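Local coordinates for protein Vv2_1132 (Vibrio vulnificus CMCP6, PDB 5Y9S) that probably regulates transcription as a LysR-type regulator, with an N-terminal helix-turn-helix domain for DNA binding and a C-terminal domain likely to bind an effector, at residues V111-K116 with L153-N158; F230-T233 with S237-K240; V251-I256 with L265-E270. One frame throughout, in Å; residues are numbered along the deposited sequence.

In the fold
All three contacts lie within the LysR substrate-binding domain. Contact 1 closes a long loop that holds helix 122-125, strand 129-134 and helix 139-147, and sets the junction of helices 107-112 and 114-120 against strand 153-157. Contact 2 closes the short connection from strand 225-232 into helix 235-243. Contact 3 closes the loop that carries helix 257-261. The three follow in series, and none nests in or crosses another. Val239 of contact 2 packs on Val255 of contact 3. Tyr157 of contact 1 meets Pro252 and His254 of contact 3. Contacts 1 and 2 both touch the second subunit.

Contact 1 of 3, residues V111-K116 with L153-N158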
# COMPACT_ATOMS: atom_id res chain seq x y z
N VAL D 111 -11.63 31.04 -15.30
CA VAL D 111 -12.07 31.15 -16.68
C VAL D 111 -12.73 32.49 -16.99
O VAL D 111 -12.60 32.98 -18.11
CB VAL D 111 -12.99 29.98 -17.10
CG1 VAL D 111 -12.45 28.66 -16.59
CG2 VAL D 111 -14.42 30.18 -16.61
N ASN D 112 -13.40 33.11 -16.03
CA ASN D 112 -14.14 34.34 -16.30
C ASN D 112 -13.58 35.55 -15.57
O ASN D 112 -14.05 36.67 -15.81
CB ASN D 112 -15.62 34.15 -15.95
CG ASN D 112 -15.81 33.22 -14.77
OD1 ASN D 112 -15.26 33.47 -13.68
ND2 ASN D 112 -16.57 32.14 -14.97
N LEU D 113 -12.59 35.36 -14.69
CA LEU D 113 -11.92 36.49 -14.07
C LEU D 113 -10.50 36.67 -14.59
O LEU D 113 -10.19 37.70 -15.18
CB LEU D 113 -11.92 36.36 -12.54
CG LEU D 113 -11.40 37.62 -11.83
CD1 LEU D 113 -12.42 38.73 -11.93
CD2 LEU D 113 -11.06 37.33 -10.37
N LEU D 114 -9.63 35.67 -14.40
CA LEU D 114 -8.22 35.86 -14.74
C LEU D 114 -8.00 36.22 -16.20
O LEU D 114 -7.32 37.23 -16.47
CB LEU D 114 -7.43 34.62 -14.30
CG LEU D 114 -7.47 34.43 -12.78
CD1 LEU D 114 -6.55 33.33 -12.34
CD2 LEU D 114 -7.09 35.74 -12.08
N PRO D 115 -8.53 35.50 -17.19
CA PRO D 115 -8.23 35.88 -18.58
C PRO D 115 -8.66 37.30 -18.93
O PRO D 115 -7.93 38.02 -19.62
CB PRO D 115 -9.01 34.84 -19.40
CG PRO D 115 -9.12 33.66 -18.50
CD PRO D 115 -9.28 34.23 -17.12
N LYS D 116 -9.84 37.72 -18.47
CA LYS D 116 -10.24 39.11 -18.64
C LYS D 116 -9.22 40.04 -18.01
O LYS D 116 -8.74 40.98 -18.65
CB LYS D 116 -11.62 39.33 -18.03
CG LYS D 116 -12.13 40.75 -18.12
CD LYS D 116 -13.11 40.91 -19.28
CE LYS D 116 -13.60 42.35 -19.40
NZ LYS D 116 -14.25 42.84 -18.15
N LEU D 153 0.38 34.13 -6.24
CA LEU D 153 -0.84 34.89 -6.03
C LEU D 153 -2.01 33.94 -5.84
O LEU D 153 -2.05 32.85 -6.40
CB LEU D 153 -1.16 35.85 -7.18
CG LEU D 153 -0.09 36.90 -7.51
CD1 LEU D 153 -0.34 37.47 -8.90
CD2 LEU D 153 -0.09 38.00 -6.47
N LEU D 154 -2.97 34.39 -5.04
CA LEU D 154 -4.20 33.65 -4.82
C LEU D 154 -5.36 34.61 -5.04
O LEU D 154 -5.40 35.68 -4.43
CB LEU D 154 -4.22 33.06 -3.41
CG LEU D 154 -5.60 32.68 -2.88
CD1 LEU D 154 -6.07 31.34 -3.46
CD2 LEU D 154 -5.61 32.67 -1.36
N PHE D 155 -6.27 34.25 -5.93
CA PHE D 155 -7.50 35.00 -6.14
C PHE D 155 -8.64 34.25 -5.48
O PHE D 155 -8.73 33.03 -5.62
CB PHE D 155 -7.78 35.19 -7.62
CG PHE D 155 -6.84 36.13 -8.28
CD1 PHE D 155 -5.60 35.69 -8.72
CD2 PHE D 155 -7.17 37.46 -8.45
CE1 PHE D 155 -4.72 36.55 -9.33
CE2 PHE D 155 -6.30 38.34 -9.06
CZ PHE D 155 -5.06 37.89 -9.49
N THR D 156 -9.49 34.97 -4.74
CA THR D 156 -10.56 34.29 -4.00
C THR D 156 -11.66 35.28 -3.66
O THR D 156 -11.46 36.50 -3.66
CB THR D 156 -10.01 33.64 -2.72
OG1 THR D 156 -11.00 32.77 -2.16
CG2 THR D 156 -9.64 34.72 -1.71
N TYR D 157 -12.84 34.74 -3.37
CA TYR D 157 -13.94 35.50 -2.79
C TYR D 157 -13.69 35.67 -1.29
O TYR D 157 -13.10 34.80 -0.64
CB TYR D 157 -15.28 34.79 -3.02
CG TYR D 157 -15.72 34.61 -4.47
CD1 TYR D 157 -16.08 35.70 -5.24
CD2 TYR D 157 -15.78 33.34 -5.05
CE1 TYR D 157 -16.48 35.56 -6.55
CE2 TYR D 157 -16.19 33.18 -6.37
CZ TYR D 157 -16.54 34.30 -7.12
OH TYR D 157 -16.94 34.19 -8.43
N ASN D 158 -14.16 36.80 -0.75
CA ASN D 158 -13.82 37.17 0.63
C ASN D 158 -14.27 36.10 1.61
O ASN D 158 -15.23 35.37 1.38
CB ASN D 158 -14.48 38.50 1.00
CG ASN D 158 -15.99 38.43 0.96
OD1 ASN D 158 -16.60 37.73 1.76
ND2 ASN D 158 -16.59 39.14 0.02
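Leu114 sets one methyl squarely on the ring of Phe155. CD2 of Leu114 lies 3.6 Å from the centroid of the Phe155 ring and 9° off the ring normal, a CH-pi contact over the face. The methyl is nearly centred: Leu114 CD2 is 3.7 Å from Phe155 CD1 and 4.1 Å from Phe155 CE2. The first torsion of Phe155 turns CG beside the backbone N (chi1 -70°), and the ring then stands across its stem (chi2 83°), which offers a face to the helix.

Leu113 makes the looser half of the contact. Its CD2 approaches the same ring obliquely, with Leu113 CD2 4.3 Å from Phe155 CD2. The three side chains are buried, and the contact between the segments is wholly apolar. The start of helix 114-120 and the residue before it lie on the mixed sheet of a subdomain with the periplasmic-binding-protein fold. Strand 153-157 pairs parallel with strand 100-105 on one edge and antiparallel with strand 277-286 on the other. Ile103 packs on both Leu114 and Phe155, and Cys283 and Ile301 also touch Phe155. On the opposite face of the strand, Leu154 and Thr156 meet helix 139-147.

Solvent lies toward the C-terminal ends of both segments. Lys116 is exposed and forms a salt bridge with Glu257. Asn158 is partly exposed and poorly ordered. The helical side also faces a partner chain: Val111 packs on Leu234 of the second subunit, and Pro115 on Ser237 of the second subunit.

Contact 2 of 3, residues F230-T233 with S237-K240; sequences FETT and SLVK
Leu238 packs against Thr232 and Phe230, which both meet it from the strand side. The methyl of Thr232 makes the closest approach, with Thr232 CG2 3.6 Å from Leu238 CG and 3.7 Å from Leu238 CD2. The same leucine methyl reaches the rim of the aromatic ring, in its plane: Leu238 CD2 is 3.9 Å from Phe230 CE2. Ser237 adds only its CB, which lies 4.0 Å from Thr232 OG1 and also near the edge of the Phe230 ring. In Thr232 the hydroxyl is anti to the backbone N (chi1 -175°), and this turn leaves CG2 directed at the leucine.

Strand 225-232 runs into helix 235-243, which leads on to strand 248-252. The two strands flank strand 199-205, parallel to it, so the helix is the connection of a beta-alpha-beta crossover. Leu238 accordingly also packs on Leu203, Tyr205, Ala249 and Val251.

Both hydroxyls find their partners outside the segments. Thr232 OG1 accepts a hydrogen bond from Leu234 N, as in an ST turn, and donates one to Val132 O of the second subunit. Ser237 OG donates to Ala110 O of the second subunit. Glu231, on the other side of the strand, forms a salt bridge with Lys96 of the second subunit. Phe230, Glu231 and Thr232 pair with a strand of that chain in a parallel ladder, so the sheet continues across the subunit interface.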
# COMPACT_ATOMS: atom_id res chain seq x y z
N PHE D 230 -31.53 21.94 -10.28
CA PHE D 230 -30.20 21.69 -10.82
C PHE D 230 -29.16 22.32 -9.90
O PHE D 230 -29.40 23.39 -9.34
CB PHE D 230 -30.12 22.24 -12.26
CG PHE D 230 -28.73 22.30 -12.82
CD1 PHE D 230 -28.22 21.27 -13.58
CD2 PHE D 230 -27.95 23.44 -12.62
CE1 PHE D 230 -26.92 21.34 -14.12
CE2 PHE D 230 -26.66 23.51 -13.13
CZ PHE D 230 -26.15 22.46 -13.90
N GLU D 231 -28.02 21.64 -9.74
CA GLU D 231 -27.02 21.92 -8.72
C GLU D 231 -25.64 21.86 -9.35
O GLU D 231 -25.37 20.95 -10.14
CB GLU D 231 -27.14 20.88 -7.59
CG GLU D 231 -26.57 21.23 -6.22
CD GLU D 231 -26.20 19.99 -5.45
OE1 GLU D 231 -27.04 19.08 -5.36
OE2 GLU D 231 -25.07 19.91 -4.95
N THR D 232 -24.73 22.78 -8.98
CA THR D 232 -23.38 22.70 -9.54
C THR D 232 -22.42 23.55 -8.71
O THR D 232 -22.83 24.43 -7.96
CB THR D 232 -23.32 23.16 -11.00
OG1 THR D 232 -22.00 22.95 -11.51
CG2 THR D 232 -23.62 24.63 -11.08
N THR D 233 -21.12 23.30 -8.90
CA THR D 233 -20.11 24.18 -8.33
C THR D 233 -19.70 25.28 -9.31
O THR D 233 -18.97 26.19 -8.92
CB THR D 233 -18.87 23.38 -7.93
OG1 THR D 233 -18.45 22.55 -9.03
CG2 THR D 233 -19.16 22.50 -6.68
N SER D 237 -21.81 26.89 -15.57
CA SER D 237 -22.84 25.91 -15.89
C SER D 237 -24.22 26.47 -15.60
O SER D 237 -25.15 26.27 -16.39
CB SER D 237 -22.65 24.62 -15.10
OG SER D 237 -21.68 23.82 -15.72
N LEU D 238 -24.37 27.14 -14.45
CA LEU D 238 -25.62 27.83 -14.17
C LEU D 238 -25.99 28.72 -15.35
O LEU D 238 -27.13 28.69 -15.82
CB LEU D 238 -25.51 28.65 -12.89
CG LEU D 238 -25.28 27.79 -11.66
CD1 LEU D 238 -24.90 28.70 -10.52
CD2 LEU D 238 -26.49 26.94 -11.32
N VAL D 239 -25.00 29.46 -15.87
CA VAL D 239 -25.27 30.41 -16.94
C VAL D 239 -25.80 29.70 -18.18
O VAL D 239 -26.81 30.11 -18.76
CB VAL D 239 -24.01 31.24 -17.23
CG1 VAL D 239 -24.13 31.95 -18.60
CG2 VAL D 239 -23.80 32.26 -16.11
N LYS D 240 -25.15 28.59 -18.59
CA LYS D 240 -25.67 27.83 -19.73
C LYS D 240 -27.11 27.41 -19.48
O LYS D 240 -27.99 27.63 -20.32
CB LYS D 240 -24.81 26.60 -20.02
CG LYS D 240 -23.49 26.89 -20.67
CD LYS D 240 -23.65 27.73 -21.93
CE LYS D 240 -22.27 28.04 -22.52
NZ LYS D 240 -22.11 27.49 -23.91

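Contact 3 of 3, residues V251-I256 with L265-E270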
# COMPACT_ATOMS: atom_id res chain seq x y z
N VAL D 251 -26.01 34.61 -9.94
CA VAL D 251 -24.64 34.52 -10.47
C VAL D 251 -23.96 35.87 -10.35
O VAL D 251 -24.59 36.94 -10.40
CB VAL D 251 -24.62 34.07 -11.95
CG1 VAL D 251 -25.17 32.67 -12.10
CG2 VAL D 251 -25.37 35.08 -12.84
N PRO D 252 -22.65 35.85 -10.17
CA PRO D 252 -21.89 37.10 -10.10
C PRO D 252 -21.98 37.86 -11.42
O PRO D 252 -22.00 37.26 -12.49
CB PRO D 252 -20.45 36.62 -9.83
CG PRO D 252 -20.62 35.30 -9.18
CD PRO D 252 -21.84 34.68 -9.79
N MET D 253 -22.04 39.19 -11.32
CA MET D 253 -22.11 40.00 -12.53
C MET D 253 -20.98 39.68 -13.49
O MET D 253 -21.20 39.63 -14.70
CB MET D 253 -22.08 41.51 -12.20
CG MET D 253 -23.40 42.11 -11.78
SD MET D 253 -24.53 42.21 -13.17
CE MET D 253 -23.71 43.27 -14.33
N HIS D 254 -19.77 39.45 -12.99
CA HIS D 254 -18.64 39.37 -13.91
C HIS D 254 -18.70 38.13 -14.81
O HIS D 254 -17.98 38.08 -15.82
CB HIS D 254 -17.31 39.40 -13.15
CG HIS D 254 -16.91 38.09 -12.55
ND1 HIS D 254 -17.22 37.74 -11.26
CD2 HIS D 254 -16.23 37.05 -13.08
CE1 HIS D 254 -16.74 36.53 -11.01
NE2 HIS D 254 -16.14 36.09 -12.10
N VAL D 255 -19.55 37.16 -14.48
CA VAL D 255 -19.67 35.96 -15.30
C VAL D 255 -20.64 36.14 -16.46
O VAL D 255 -20.60 35.35 -17.41
CB VAL D 255 -20.07 34.78 -14.38
CG1 VAL D 255 -20.36 33.53 -15.16
CG2 VAL D 255 -18.95 34.51 -13.39
N ILE D 256 -21.47 37.19 -16.46
CA ILE D 256 -22.54 37.33 -17.43
C ILE D 256 -22.42 38.61 -18.25
O ILE D 256 -23.40 39.02 -18.89
CB ILE D 256 -23.92 37.27 -16.75
CG1 ILE D 256 -23.97 38.31 -15.63
CG2 ILE D 256 -24.17 35.91 -16.19
CD1 ILE D 256 -25.35 38.55 -15.04
N LEU D 265 -29.70 36.97 -21.53
CA LEU D 265 -30.11 36.86 -20.14
C LEU D 265 -30.54 38.23 -19.68
O LEU D 265 -30.00 39.24 -20.14
CB LEU D 265 -28.98 36.35 -19.23
CG LEU D 265 -28.63 34.88 -19.29
CD1 LEU D 265 -27.31 34.65 -18.58
CD2 LEU D 265 -29.76 34.04 -18.66
N VAL D 266 -31.51 38.26 -18.78
CA VAL D 266 -31.95 39.50 -18.17
C VAL D 266 -31.91 39.34 -16.66
O VAL D 266 -32.22 38.26 -16.13
CB VAL D 266 -33.38 39.89 -18.62
CG1 VAL D 266 -33.69 41.32 -18.23
CG2 VAL D 266 -33.55 39.75 -20.13
N ILE D 267 -31.52 40.40 -15.96
CA ILE D 267 -31.62 40.42 -14.52
C ILE D 267 -33.10 40.36 -14.15
O ILE D 267 -33.93 41.05 -14.74
CB ILE D 267 -30.95 41.68 -13.95
CG1 ILE D 267 -29.43 41.60 -14.15
CG2 ILE D 267 -31.29 41.85 -12.47
CD1 ILE D 267 -28.74 42.92 -14.01
N ALA D 268 -33.44 39.49 -13.21
CA ALA D 268 -34.81 39.36 -12.73
C ALA D 268 -35.01 40.18 -11.47
O ALA D 268 -34.09 40.35 -10.66
CB ALA D 268 -35.17 37.89 -12.46
N PHE D 269 -36.22 40.69 -11.29
CA PHE D 269 -36.57 41.50 -10.11
C PHE D 269 -35.69 42.74 -9.99
O PHE D 269 -35.34 43.16 -8.89
CB PHE D 269 -36.50 40.66 -8.84
CG PHE D 269 -37.04 39.26 -9.00
CD1 PHE D 269 -38.29 39.04 -9.59
CD2 PHE D 269 -36.32 38.17 -8.56
CE1 PHE D 269 -38.80 37.77 -9.73
CE2 PHE D 269 -36.83 36.87 -8.69
CZ PHE D 269 -38.07 36.68 -9.27
N GLU D 270 -35.34 43.30 -11.14
CA GLU D 270 -34.66 44.58 -11.31
C GLU D 270 -35.06 45.57 -10.24
O GLU D 270 -34.21 46.30 -9.72
CB GLU D 270 -35.01 45.18 -12.69
CG GLU D 270 -34.85 44.22 -13.88
CD GLU D 270 -36.00 43.21 -14.05
OE1 GLU D 270 -36.63 42.83 -13.03
OE2 GLU D 270 -36.26 42.78 -15.20
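Ile256 and Leu265 meet through one methyl each, and Met253 and Ile267 form a second apolar pair. Ile256 CG2 is 4.1 Å from Leu265 CD1, and the two side chains cross at about a right angle. With chi1 at 54°, CG1 of Ile256 stands between the backbone N and the carbonyl carbon, and CG2 is the branch that meets Leu265. At the more exposed side, Met253 SD is 4.4 Å from Ile267 CD1, a loose contact. Three successive bends along the methionine chain curl it back to this point.

Hydrogen bonds shape the first segment. Val255 N bonds to Pro252 O at 3.2 Å, and Ile256 N bonds to Met253 O at 3.0 Å. They wind the chain from the strand end to Ile256, the N-cap residue of helix 257-261. His254 ND1 is held by Glu180 OE1. Val255 CG2 lies over one face of the His254 ring.

The contact lies in the LysR substrate-binding domain, of periplasmic-binding-protein type, and closes the segment that carries helix 257-261 against the sheet. Strands 248-252 and 266-267 both pair antiparallel with the long strand 172-186, and Val185 of that strand touches Ile256. Helix 235-243 packs against the contact as well, with Val239 on Ile256 and Ala242 on Leu265.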